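Local coordinates for exopolygalacturonase (PDB 2UVF), which probably hydrolyses the polygalacturonic acid of pectin from a chain end as a family 28 glycoside hydrolase, and binds digalacturonic acid, at residues 155-160 and 181-186; 175-180 and 200-205; 187-192 and 205-210; 196-201 and 215-220; 242-247 and 267-272. All coordinates share one frame; numbering follows the deposited sequence.

In the fold
All five contacts belong to one end of the parallel beta-helix; contact 1 is at the surface and the other four are buried, contact 5 lying nearest the centre of the chain. In contact 1 the first strand meets the loop after helix 173-181, held by one weak hydrogen bond and loose packing. Contact 2 turns the same helix against strand 194-202, and its isoleucines and leucines are buried. Contacts 3 and 4 pair parallel strands of successive coils through backbone hydrogen bonds; a disulfide joins contact 1 to contact 3, while Leu201 serves both contact 2 and contact 4. Contact 5 differs in chemistry, since its segments meet across the lumen chiefly through apolar side chains.

Contact 1: residues 155-160 and 181-186; sequences QIVNVR and DSCKPG
Gln155 lies across Lys184 where the first strand of the parallel beta-helix, 156-158, passes the loop that leads out of helix 173-181. The two side chains cross at about a right angle. With CG anti to the backbone N (chi1 -175°) and a bend at chi2, the glutamine reaches the loop with its amide oxygen, and the backbone N of Lys184 gives a weak hydrogen bond to Gln155 OE1 at 3.3 Å. The aliphatic part of the lysine lies against the same amide: Lys184 CB is 3.4 Å from Gln155 OE1, and Lys184 CE packs 3.8 Å from Gln155 CD. Gln155 is partly exposed and Lys184 exposed, at the surface end of the contact.

Val157, the buried member, points its two methyls at different parts of the loop. CG1 approaches Ser182, the first residue to leave helical geometry, whereas CG2 faces Cys183, whose disulfide to Cys187 ties the loop to the next strand. Backbone hydrogen bonds from Val157 to Arg188 and Glu190 seat strand 156-158 beside that strand, and Ala179 of the helix also touches the valine. On its loop side, Val157 CG2 stands 4.3 Å from Cys183 SG.

Contact 2: residues 175-180 and 200-205; sequences AIQQAI and ALWLKS
Ile180 and Ile176, one turn apart on helix 173-181, meet the leucines of segment 200-205 at the apolar centre of this contact. The CG2 methyl of Ile176 meets both methyls of Leu201, 3.6 Å from Leu201 CD2 and equally near its CD1, and the two side chains cross at about a right angle. This methyl is anti to the backbone N of its own residue (chi1 -63° for the CG1 branch), which directs it to the strand. Ile180 sends CD1 toward Leu203, where Ile180 CD1 and Leu203 CD2 are 4.1 Å apart; its CG2 instead packs beside the carbonyl oxygen of Trp202. Although the CB of Leu203 points away from the helix, the end of its side chain returns to it.

Farther out, the side chain of Gln177 bends at chi2 to bring its amide beside Trp202. That amide sits at the edge of the indole, with the two planes 35° apart. At the polar margin Lys204 NZ lies 2.9 Å from Ile180 O, a hydrogen bond that is less certain because the place of this oxygen is not secure; a weak bond to Asp181 O is a second link to the C-terminal end of the helix. A helix packed across the end of the coils in this way is consistent with the cap at the N-terminal end of the parallel beta-helix in this family.

Contact 3: residues 187-192 and 205-210; sequences CRVEIP and SDMTLN
Val189 stands at the middle of the backbone ladder between parallel strands 187-191 and 207-210, whose axes approach to 4.6 Å. Its N-H donates to the carbonyl oxygen of Thr208, and its own carbonyl accepts from Asn210: Asn210 N and Val189 O are 2.8 Å apart and almost straight, at 174°. Ile191 N then bonds to Asn210 O at 3.0 Å. The opposite end is slacker, since the bond from Thr208 N to Cys187 O is weak.

The polar side-chain bond joins Glu190 and Asn210. A bend at chi2 (-89°) folds the carboxylate toward the neighbouring strand, where Asn210 ND2 donates to Glu190 OE1 at 2.9 Å; the acceptor lies tilted from the amide plane, and carboxylate and amide are turned 73° apart. Asn210 OD1 is hydrogen-bonded to Thr264 OG1, which fixes the other end of the amide. Arg188 lies alongside Thr208 and Asn210, its CG 3.8 Å from Asn210 CB, while its guanidinium goes on to salt bridges with Glu50 and Asp49.

Cys187, Val189, Met207 and Leu209 make up the apolar face, which Ile191 reaches with its CD1, 3.7 Å from Leu209 CD1. That leucine methyl also touches Val189. Cys187 SG packs on Met207 CB, and the methyl end of Met207 meets Val189 CG2.

Strand 156-158 borders strand 187-191 and strand 258-264 borders 207-211, so the pair joins two successive coils on one face of the parallel beta-helix, with helix 173-181 laid against Val189 and Met207.

Contact 4: residues 196-201 and 215-220; sequences YKSGAL and AILLGS
Leu217 carries CG anti to its backbone N (chi1 -175°), and Leu201 has the alternative setting, beside its N (chi1 -52°); these torsions aim the two side chains tip to tip, with Leu201 CD1 and Leu217 CD2 4.1 Å apart. The other methyl of Leu217 packs on strand 194-202, where Leu217 CD1 is 3.7 Å from Ser198 CB. Ile176 of helix 173-181 touches Ser198 and Leu217.

Between strands 194-202 and 215-219 runs a parallel ladder that joins coils of the beta-helix, in which 215-219 lies between 194-202 and 268-270. Tyr196 N bonds to Ile216 O, and Leu218 N to Tyr196 O at 3.1 Å. Ser198 N returns to Leu218 O, and Ser220 N closes the series at 2.7 Å from Ser198 O. The strands diverge by 33°, and past Ser198 the chain turns away, Ser198 OG donating to Gly199 O in the carbonyl plane, on a lone pair.

On the outer face Lys197 bends at chi3, carrying its aliphatic chain over Ser220 and obliquely past Leu218, with Lys197 CE 4.1 Å from Leu218 CD2. Its ammonium makes a salt bridge to Glu221. The side chain of Leu218 lies about 6 Å from a bound nickel ion.

Contact 5: residues 242-247 and 267-272; sequences ASLINA and GVIDGN
Leu244, just before strand 245-247, and Ile269 of strand 268-270 face each other with no backbone pairing between the segments: the nearest CA atoms, those of Leu244 and Gly271, are 6.8 Å apart, and the contact is made chiefly by apolar side chains. Leu244 extends CG anti to its backbone N (chi1 -170°), which carries CD2 past the side of Ile269; the two side chains slide by one another in opposite directions, with Leu244 CD2 3.5 Å from Ile269 CG2. The same methyl lies 3.6 Å from Asp270 O and also comes near the CA of Gly271, so one leucine branch touches three successive residues.

Ile245 approaches the same isoleucine at about a right angle. Its CD1 meets Ile269 CD1 at 3.8 Å and comes almost as close to CG2 of that residue. Ile269 therefore receives two neighbours, Leu244 at its CG2 branch and Ile245 chiefly at its CD1 end.

Polar groups brace the backbones on each side. Asn246 folds back on its own segment: its OD1 accepts from Ser243 N in the carbonyl plane, on a lone pair, and Asn246 ND2 donates to Ser243 O at 2.9 Å and to Leu201 O on the adjoining coil. Across the contact, Asp270 OD1 accepts from Asn272 N at 3.2 Å, an Asx turn, and the Asp270 side chain is about 4 Å from a bound nickel ion.

Leu217, Met334 and Phe347 pack around the same isoleucines. Such layers of aliphatic and aromatic side chains from different faces fill the interior of the right-handed parallel beta-helix of family 28 glycoside hydrolases.

Contact 1: residues 155-160 and 181-186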
# COMPACT_ATOMS: atom_id res chain seq x y z
N GLN A 155 -6.28 -9.31 -27.71
CA GLN A 155 -5.24 -9.94 -28.51
C GLN A 155 -4.23 -10.60 -27.58
O GLN A 155 -3.42 -9.91 -26.95
CB GLN A 155 -4.53 -8.91 -29.38
CG GLN A 155 -3.49 -9.52 -30.34
CD GLN A 155 -2.26 -8.65 -30.60
OE1 GLN A 155 -2.20 -7.48 -30.19
NE2 GLN A 155 -1.27 -9.23 -31.27
N ILE A 156 -4.27 -11.93 -27.48
CA ILE A 156 -3.31 -12.66 -26.67
C ILE A 156 -1.94 -12.60 -27.33
O ILE A 156 -1.83 -12.85 -28.53
CB ILE A 156 -3.72 -14.14 -26.42
CG1 ILE A 156 -5.13 -14.23 -25.80
CG2 ILE A 156 -2.67 -14.88 -25.58
CD1 ILE A 156 -5.39 -13.30 -24.58
N VAL A 157 -0.93 -12.24 -26.55
CA VAL A 157 0.46 -12.24 -27.01
C VAL A 157 1.26 -13.03 -25.98
O VAL A 157 1.35 -12.65 -24.82
CB VAL A 157 1.05 -10.80 -27.11
CG1 VAL A 157 2.50 -10.84 -27.57
CG2 VAL A 157 0.21 -9.91 -28.03
N ASN A 158 1.85 -14.15 -26.41
CA ASN A 158 2.60 -15.00 -25.50
C ASN A 158 4.09 -14.74 -25.69
O ASN A 158 4.58 -14.73 -26.82
CB ASN A 158 2.23 -16.47 -25.75
CG ASN A 158 2.98 -17.45 -24.85
OD1 ASN A 158 4.08 -17.17 -24.36
ND2 ASN A 158 2.38 -18.62 -24.64
N VAL A 159 4.82 -14.49 -24.60
CA VAL A 159 6.24 -14.13 -24.68
C VAL A 159 7.12 -15.28 -25.19
O VAL A 159 8.28 -15.05 -25.58
CB VAL A 159 6.84 -13.56 -23.33
CG1 VAL A 159 6.10 -12.32 -22.87
CG2 VAL A 159 6.90 -14.63 -22.23
N ARG A 160 6.57 -16.49 -25.18
CA ARG A 160 7.28 -17.68 -25.69
C ARG A 160 7.38 -17.66 -27.21
O ARG A 160 8.33 -18.22 -27.77
CB ARG A 160 6.63 -18.97 -25.19
CG ARG A 160 6.92 -19.27 -23.73
CD ARG A 160 6.50 -20.68 -23.35
NE ARG A 160 7.50 -21.68 -23.74
CZ ARG A 160 8.53 -22.06 -22.99
NH1 ARG A 160 8.72 -21.55 -21.78
NH2 ARG A 160 9.37 -22.98 -23.45
N ASP A 181 6.47 -4.84 -27.27
CA ASP A 181 6.60 -3.95 -28.43
C ASP A 181 5.58 -4.30 -29.51
O ASP A 181 4.89 -3.41 -30.02
CB ASP A 181 8.03 -3.99 -29.00
CG ASP A 181 9.03 -3.21 -28.16
OD1 ASP A 181 8.63 -2.25 -27.48
OD2 ASP A 181 10.23 -3.57 -28.20
N SER A 182 5.46 -5.59 -29.82
CA SER A 182 4.52 -6.08 -30.84
C SER A 182 3.09 -6.13 -30.33
O SER A 182 2.37 -7.10 -30.57
CB SER A 182 4.94 -7.48 -31.31
OG SER A 182 4.38 -8.49 -30.49
N CYS A 183 2.67 -5.07 -29.63
CA CYS A 183 1.40 -5.07 -28.92
C CYS A 183 0.43 -4.02 -29.47
O CYS A 183 0.71 -2.82 -29.43
CB CYS A 183 1.64 -4.83 -27.42
SG CYS A 183 0.95 -6.07 -26.28
N LYS A 184 -0.71 -4.49 -29.99
CA LYS A 184 -1.81 -3.60 -30.38
C LYS A 184 -2.51 -3.10 -29.11
O LYS A 184 -2.46 -3.79 -28.09
CB LYS A 184 -2.81 -4.36 -31.27
CG LYS A 184 -2.45 -4.41 -32.75
CD LYS A 184 -3.50 -5.18 -33.57
CE LYS A 184 -3.15 -6.68 -33.69
NZ LYS A 184 -3.77 -7.33 -34.88
N PRO A 185 -3.14 -1.90 -29.15
CA PRO A 185 -3.98 -1.44 -28.03
C PRO A 185 -5.08 -2.42 -27.62
O PRO A 185 -5.94 -2.77 -28.43
CB PRO A 185 -4.58 -0.12 -28.56
CG PRO A 185 -3.56 0.36 -29.53
CD PRO A 185 -3.04 -0.88 -30.21
N GLY A 186 -5.05 -2.84 -26.35
CA GLY A 186 -5.98 -3.84 -25.82
C GLY A 186 -5.42 -5.25 -25.72
O GLY A 186 -6.15 -6.19 -25.36

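Contact 2: residues 175-180 and 200-205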
# COMPACT_ATOMS: atom_id res chain seq x y z
N ALA A 175 13.19 -10.98 -25.56
CA ALA A 175 11.97 -11.71 -25.89
C ALA A 175 10.72 -11.03 -25.32
O ALA A 175 9.78 -10.73 -26.06
CB ALA A 175 12.07 -13.14 -25.38
N ILE A 176 10.74 -10.76 -24.01
CA ILE A 176 9.62 -10.11 -23.31
C ILE A 176 9.35 -8.70 -23.85
O ILE A 176 8.20 -8.32 -24.06
CB ILE A 176 9.82 -10.09 -21.76
CG1 ILE A 176 9.85 -11.53 -21.21
CG2 ILE A 176 8.69 -9.30 -21.08
CD1 ILE A 176 10.62 -11.69 -19.92
N GLN A 177 10.42 -7.93 -24.06
CA GLN A 177 10.31 -6.59 -24.64
C GLN A 177 9.76 -6.64 -26.05
O GLN A 177 8.90 -5.83 -26.40
CB GLN A 177 11.67 -5.89 -24.65
CG GLN A 177 11.56 -4.40 -24.78
CD GLN A 177 11.03 -3.76 -23.53
OE1 GLN A 177 9.90 -3.27 -23.50
NE2 GLN A 177 11.85 -3.77 -22.47
N GLN A 178 10.25 -7.59 -26.85
CA GLN A 178 9.75 -7.85 -28.20
C GLN A 178 8.24 -8.06 -28.17
O GLN A 178 7.50 -7.45 -28.97
CB GLN A 178 10.45 -9.09 -28.78
CG GLN A 178 11.12 -8.90 -30.13
CD GLN A 178 12.55 -9.42 -30.13
OE1 GLN A 178 13.49 -8.64 -30.00
NE2 GLN A 178 12.72 -10.74 -30.26
N ALA A 179 7.78 -8.89 -27.22
CA ALA A 179 6.35 -9.19 -27.05
C ALA A 179 5.51 -7.96 -26.68
O ALA A 179 4.42 -7.77 -27.23
CB ALA A 179 6.14 -10.33 -26.04
N ILE A 180 6.01 -7.14 -25.75
CA ILE A 180 5.33 -5.88 -25.38
C ILE A 180 5.35 -4.89 -26.55
O ILE A 180 4.37 -4.19 -26.78
CB ILE A 180 5.94 -5.21 -24.11
CG1 ILE A 180 5.83 -6.12 -22.89
CG2 ILE A 180 5.26 -3.87 -23.83
CD1 ILE A 180 6.85 -5.81 -21.79
N ALA A 200 15.32 -4.93 -16.81
CA ALA A 200 14.27 -3.91 -16.88
C ALA A 200 13.44 -4.02 -18.15
O ALA A 200 13.99 -4.17 -19.23
CB ALA A 200 14.86 -2.50 -16.76
N LEU A 201 12.13 -3.95 -17.99
CA LEU A 201 11.19 -3.99 -19.11
C LEU A 201 10.42 -2.68 -19.07
O LEU A 201 10.32 -2.05 -18.03
CB LEU A 201 10.22 -5.17 -18.99
CG LEU A 201 10.81 -6.58 -18.76
CD1 LEU A 201 9.77 -7.50 -18.13
CD2 LEU A 201 11.38 -7.20 -20.05
N TRP A 202 9.87 -2.27 -20.21
CA TRP A 202 9.26 -0.95 -20.34
C TRP A 202 7.88 -1.12 -20.94
O TRP A 202 7.74 -1.58 -22.08
CB TRP A 202 10.14 -0.03 -21.19
CG TRP A 202 11.57 0.01 -20.72
CD1 TRP A 202 12.57 -0.88 -21.03
CD2 TRP A 202 12.15 0.98 -19.84
NE1 TRP A 202 13.73 -0.53 -20.39
CE2 TRP A 202 13.51 0.60 -19.65
CE3 TRP A 202 11.66 2.11 -19.18
CZ2 TRP A 202 14.39 1.34 -18.83
CZ3 TRP A 202 12.54 2.85 -18.37
CH2 TRP A 202 13.89 2.45 -18.21
N LEU A 203 6.87 -0.77 -20.16
CA LEU A 203 5.49 -0.97 -20.57
C LEU A 203 5.04 0.22 -21.39
O LEU A 203 5.75 1.23 -21.49
CB LEU A 203 4.57 -1.14 -19.34
CG LEU A 203 4.80 -2.31 -18.37
CD1 LEU A 203 3.77 -2.27 -17.27
CD2 LEU A 203 4.75 -3.66 -19.06
N LYS A 204 3.87 0.09 -21.99
CA LYS A 204 3.29 1.17 -22.77
C LYS A 204 1.79 1.18 -22.52
O LYS A 204 1.23 0.20 -21.99
CB LYS A 204 3.58 1.01 -24.25
CG LYS A 204 3.10 -0.31 -24.87
CD LYS A 204 2.46 -0.04 -26.22
CE LYS A 204 2.28 -1.30 -27.02
NZ LYS A 204 3.51 -1.60 -27.81
N SER A 205 1.16 2.29 -22.91
CA SER A 205 -0.27 2.50 -22.77
C SER A 205 -1.13 1.39 -23.39
O SER A 205 -0.69 0.67 -24.29
CB SER A 205 -0.64 3.86 -23.34
OG SER A 205 0.09 4.88 -22.66

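Contact 3: residues 187-192 and 205-210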
# COMPACT_ATOMS: atom_id res chain seq x y z
N CYS A 187 -4.13 -5.42 -26.02
CA CYS A 187 -3.46 -6.71 -25.93
C CYS A 187 -3.41 -7.24 -24.49
O CYS A 187 -3.71 -6.51 -23.53
CB CYS A 187 -2.04 -6.65 -26.52
SG CYS A 187 -0.90 -5.34 -25.88
N ARG A 188 -3.06 -8.51 -24.35
CA ARG A 188 -2.66 -9.08 -23.08
C ARG A 188 -1.41 -9.92 -23.33
O ARG A 188 -1.47 -10.93 -24.04
CB ARG A 188 -3.79 -9.93 -22.47
CG ARG A 188 -3.43 -10.59 -21.14
CD ARG A 188 -4.51 -11.55 -20.67
NE ARG A 188 -5.76 -10.83 -20.47
CZ ARG A 188 -6.98 -11.35 -20.62
NH1 ARG A 188 -7.17 -12.61 -20.99
NH2 ARG A 188 -8.03 -10.57 -20.42
N VAL A 189 -0.28 -9.47 -22.79
CA VAL A 189 0.97 -10.23 -22.86
C VAL A 189 0.95 -11.30 -21.77
O VAL A 189 0.75 -10.98 -20.60
CB VAL A 189 2.21 -9.31 -22.73
CG1 VAL A 189 3.51 -10.09 -22.86
CG2 VAL A 189 2.16 -8.20 -23.75
N GLU A 190 1.13 -12.57 -22.15
CA GLU A 190 1.13 -13.69 -21.22
C GLU A 190 2.55 -14.19 -20.94
O GLU A 190 3.31 -14.44 -21.87
CB GLU A 190 0.31 -14.89 -21.74
CG GLU A 190 -1.01 -14.55 -22.44
CD GLU A 190 -2.22 -14.47 -21.51
OE1 GLU A 190 -2.04 -14.24 -20.29
OE2 GLU A 190 -3.35 -14.64 -22.01
N ILE A 191 2.88 -14.33 -19.65
CA ILE A 191 4.07 -15.06 -19.20
C ILE A 191 3.59 -16.36 -18.52
O ILE A 191 3.25 -16.34 -17.32
CB ILE A 191 4.92 -14.22 -18.19
CG1 ILE A 191 5.39 -12.90 -18.82
CG2 ILE A 191 6.09 -15.05 -17.63
CD1 ILE A 191 5.88 -11.87 -17.86
N PRO A 192 3.51 -17.47 -19.28
CA PRO A 192 3.10 -18.78 -18.76
C PRO A 192 3.97 -19.34 -17.63
O PRO A 192 5.01 -18.76 -17.29
CB PRO A 192 3.19 -19.70 -20.00
CG PRO A 192 4.10 -18.99 -20.95
CD PRO A 192 3.78 -17.54 -20.73
N SER A 205 1.16 2.29 -22.91
CA SER A 205 -0.27 2.50 -22.77
C SER A 205 -1.13 1.39 -23.39
O SER A 205 -0.69 0.67 -24.29
CB SER A 205 -0.64 3.86 -23.34
OG SER A 205 0.09 4.88 -22.66
N ASP A 206 -2.36 1.27 -22.88
CA ASP A 206 -3.38 0.34 -23.40
C ASP A 206 -2.89 -1.10 -23.57
O ASP A 206 -2.92 -1.66 -24.68
CB ASP A 206 -3.99 0.89 -24.70
CG ASP A 206 -4.66 2.23 -24.49
OD1 ASP A 206 -5.62 2.31 -23.70
OD2 ASP A 206 -4.22 3.22 -25.12
N MET A 207 -2.43 -1.69 -22.46
CA MET A 207 -2.03 -3.10 -22.43
C MET A 207 -2.27 -3.76 -21.06
O MET A 207 -2.54 -3.08 -20.06
CB MET A 207 -0.56 -3.26 -22.87
CG MET A 207 0.47 -2.68 -21.90
SD MET A 207 2.13 -3.31 -22.14
CE MET A 207 2.01 -4.96 -21.44
N THR A 208 -2.20 -5.08 -21.04
CA THR A 208 -2.25 -5.88 -19.82
C THR A 208 -1.08 -6.83 -19.91
O THR A 208 -0.85 -7.43 -20.95
CB THR A 208 -3.54 -6.71 -19.71
OG1 THR A 208 -4.66 -5.84 -19.53
CG2 THR A 208 -3.46 -7.70 -18.52
N LEU A 209 -0.31 -6.91 -18.82
CA LEU A 209 0.69 -7.94 -18.66
C LEU A 209 0.15 -8.89 -17.62
O LEU A 209 -0.10 -8.51 -16.48
CB LEU A 209 2.04 -7.34 -18.25
CG LEU A 209 3.20 -8.26 -17.85
CD1 LEU A 209 3.72 -9.08 -19.04
CD2 LEU A 209 4.31 -7.44 -17.23
N ASN A 210 -0.03 -10.14 -18.04
CA ASN A 210 -0.61 -11.17 -17.22
C ASN A 210 0.43 -12.25 -16.91
O ASN A 210 0.91 -12.94 -17.81
CB ASN A 210 -1.81 -11.79 -17.94
CG ASN A 210 -2.58 -12.76 -17.08
OD1 ASN A 210 -3.19 -12.36 -16.08
ND2 ASN A 210 -2.55 -14.05 -17.45

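Contact 4: residues 196-201 and 215-220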
# COMPACT_ATOMS: atom_id res chain seq x y z
N TYR A 196 11.41 -17.22 -15.79
CA TYR A 196 12.01 -16.37 -16.83
C TYR A 196 12.82 -15.21 -16.23
O TYR A 196 12.24 -14.20 -15.80
CB TYR A 196 10.91 -15.80 -17.74
CG TYR A 196 9.97 -16.85 -18.30
CD1 TYR A 196 10.14 -17.36 -19.58
CD2 TYR A 196 8.89 -17.33 -17.54
CE1 TYR A 196 9.26 -18.34 -20.10
CE2 TYR A 196 8.01 -18.30 -18.05
CZ TYR A 196 8.20 -18.79 -19.32
OH TYR A 196 7.34 -19.74 -19.81
N LYS A 197 14.14 -15.35 -16.20
CA LYS A 197 15.04 -14.25 -15.81
C LYS A 197 14.92 -13.10 -16.82
O LYS A 197 14.77 -13.33 -18.02
CB LYS A 197 16.50 -14.72 -15.69
CG LYS A 197 17.46 -13.62 -15.24
CD LYS A 197 18.74 -14.16 -14.62
CE LYS A 197 18.53 -14.53 -13.16
NZ LYS A 197 19.72 -14.25 -12.33
N SER A 198 14.93 -11.87 -16.32
CA SER A 198 14.75 -10.70 -17.17
C SER A 198 15.38 -9.47 -16.51
O SER A 198 15.54 -9.44 -15.28
CB SER A 198 13.27 -10.47 -17.46
OG SER A 198 13.04 -9.24 -18.15
N GLY A 199 15.75 -8.50 -17.33
CA GLY A 199 16.19 -7.18 -16.85
C GLY A 199 15.03 -6.22 -16.94
O GLY A 199 13.89 -6.63 -17.15
N ALA A 200 15.32 -4.93 -16.81
CA ALA A 200 14.27 -3.91 -16.88
C ALA A 200 13.44 -4.02 -18.15
O ALA A 200 13.99 -4.17 -19.23
CB ALA A 200 14.86 -2.50 -16.76
N LEU A 201 12.13 -3.95 -17.99
CA LEU A 201 11.19 -3.99 -19.11
C LEU A 201 10.42 -2.68 -19.07
O LEU A 201 10.32 -2.05 -18.03
CB LEU A 201 10.22 -5.17 -18.99
CG LEU A 201 10.81 -6.58 -18.76
CD1 LEU A 201 9.77 -7.50 -18.13
CD2 LEU A 201 11.38 -7.20 -20.05
N ALA A 215 3.92 -18.89 -13.23
CA ALA A 215 4.90 -17.93 -13.79
C ALA A 215 5.75 -17.20 -12.74
O ALA A 215 5.22 -16.65 -11.79
CB ALA A 215 4.20 -16.89 -14.67
N ILE A 216 7.07 -17.19 -12.94
CA ILE A 216 7.96 -16.35 -12.12
C ILE A 216 8.80 -15.45 -13.02
O ILE A 216 9.64 -15.92 -13.79
CB ILE A 216 8.89 -17.15 -11.18
CG1 ILE A 216 8.07 -18.05 -10.24
CG2 ILE A 216 9.78 -16.21 -10.35
CD1 ILE A 216 8.92 -19.04 -9.45
N LEU A 217 8.53 -14.15 -12.93
CA LEU A 217 9.42 -13.15 -13.50
C LEU A 217 10.52 -12.85 -12.50
O LEU A 217 10.30 -12.17 -11.48
CB LEU A 217 8.65 -11.89 -13.92
CG LEU A 217 9.46 -10.80 -14.65
CD1 LEU A 217 9.95 -11.26 -16.03
CD2 LEU A 217 8.67 -9.51 -14.74
N LEU A 218 11.70 -13.38 -12.81
CA LEU A 218 12.89 -13.26 -11.97
C LEU A 218 13.81 -12.11 -12.44
O LEU A 218 14.23 -12.07 -13.59
CB LEU A 218 13.65 -14.60 -11.91
CG LEU A 218 14.86 -14.74 -10.96
CD1 LEU A 218 14.54 -14.33 -9.52
CD2 LEU A 218 15.42 -16.17 -10.98
N GLY A 219 14.14 -11.20 -11.53
CA GLY A 219 15.08 -10.15 -11.82
C GLY A 219 16.44 -10.71 -12.18
O GLY A 219 16.87 -11.73 -11.62
N SER A 220 17.11 -10.07 -13.14
CA SER A 220 18.52 -10.34 -13.41
C SER A 220 19.31 -9.79 -12.24
O SER A 220 18.87 -8.85 -11.58
CB SER A 220 18.95 -9.68 -14.72
OG SER A 220 20.36 -9.59 -14.82

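Contact 5: residues 242-247 and 267-272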
# COMPACT_ATOMS: atom_id res chain seq x y z
N ALA A 242 16.41 1.81 -13.62
CA ALA A 242 15.12 1.25 -13.90
C ALA A 242 14.79 0.12 -12.90
O ALA A 242 15.68 -0.60 -12.43
CB ALA A 242 15.07 0.71 -15.32
N SER A 243 13.50 0.00 -12.57
CA SER A 243 12.97 -1.15 -11.84
C SER A 243 12.88 -2.34 -12.78
O SER A 243 13.16 -2.22 -13.98
CB SER A 243 11.58 -0.81 -11.29
OG SER A 243 11.62 0.33 -10.44
N LEU A 244 12.46 -3.48 -12.24
CA LEU A 244 12.21 -4.66 -13.05
C LEU A 244 11.09 -4.39 -14.06
O LEU A 244 11.19 -4.78 -15.23
CB LEU A 244 11.86 -5.85 -12.15
CG LEU A 244 11.77 -7.25 -12.76
CD1 LEU A 244 13.11 -7.64 -13.42
CD2 LEU A 244 11.35 -8.30 -11.71
N ILE A 245 10.03 -3.72 -13.61
CA ILE A 245 8.93 -3.34 -14.49
C ILE A 245 8.73 -1.85 -14.39
O ILE A 245 8.67 -1.29 -13.30
CB ILE A 245 7.60 -4.09 -14.18
CG1 ILE A 245 7.79 -5.60 -14.35
CG2 ILE A 245 6.44 -3.57 -15.05
CD1 ILE A 245 6.96 -6.43 -13.42
N ASN A 246 8.65 -1.21 -15.56
CA ASN A 246 8.57 0.24 -15.62
C ASN A 246 7.44 0.73 -16.50
O ASN A 246 7.10 0.09 -17.48
CB ASN A 246 9.87 0.81 -16.21
CG ASN A 246 11.08 0.38 -15.45
OD1 ASN A 246 11.44 1.01 -14.47
ND2 ASN A 246 11.73 -0.67 -15.92
N ALA A 247 6.88 1.87 -16.14
CA ALA A 247 6.17 2.71 -17.10
C ALA A 247 6.70 4.13 -16.91
O ALA A 247 6.11 4.93 -16.19
CB ALA A 247 4.66 2.63 -16.90
N GLY A 267 0.60 -15.08 -10.92
CA GLY A 267 2.04 -15.34 -10.98
C GLY A 267 2.85 -14.46 -10.02
O GLY A 267 2.30 -13.58 -9.34
N VAL A 268 4.16 -14.71 -10.00
CA VAL A 268 5.10 -14.08 -9.08
C VAL A 268 6.03 -13.10 -9.82
O VAL A 268 6.46 -13.37 -10.96
CB VAL A 268 5.93 -15.16 -8.33
CG1 VAL A 268 7.10 -14.56 -7.52
CG2 VAL A 268 5.02 -16.03 -7.45
N ILE A 269 6.30 -11.96 -9.19
CA ILE A 269 7.37 -11.06 -9.63
C ILE A 269 8.44 -11.04 -8.55
O ILE A 269 8.20 -10.59 -7.42
CB ILE A 269 6.89 -9.61 -9.90
CG1 ILE A 269 5.63 -9.59 -10.78
CG2 ILE A 269 8.04 -8.82 -10.54
CD1 ILE A 269 4.89 -8.26 -10.86
N ASP A 270 9.61 -11.54 -8.93
CA ASP A 270 10.71 -11.73 -8.01
C ASP A 270 11.89 -10.82 -8.40
O ASP A 270 12.41 -10.93 -9.49
CB ASP A 270 11.12 -13.21 -7.98
CG ASP A 270 12.11 -13.51 -6.89
OD1 ASP A 270 12.78 -12.58 -6.41
OD2 ASP A 270 12.24 -14.68 -6.51
N GLY A 271 12.26 -9.91 -7.50
CA GLY A 271 13.24 -8.87 -7.83
C GLY A 271 14.71 -9.26 -7.79
O GLY A 271 15.55 -8.53 -8.33
N ASN A 272 14.99 -10.39 -7.14
CA ASN A 272 16.29 -11.06 -7.11
C ASN A 272 17.31 -10.24 -6.33
O ASN A 272 18.53 -10.30 -6.61
CB ASN A 272 16.78 -11.38 -8.55
CG ASN A 272 17.75 -12.56 -8.61
OD1 ASN A 272 18.04 -13.20 -7.59
ND2 ASN A 272 18.24 -12.85 -9.81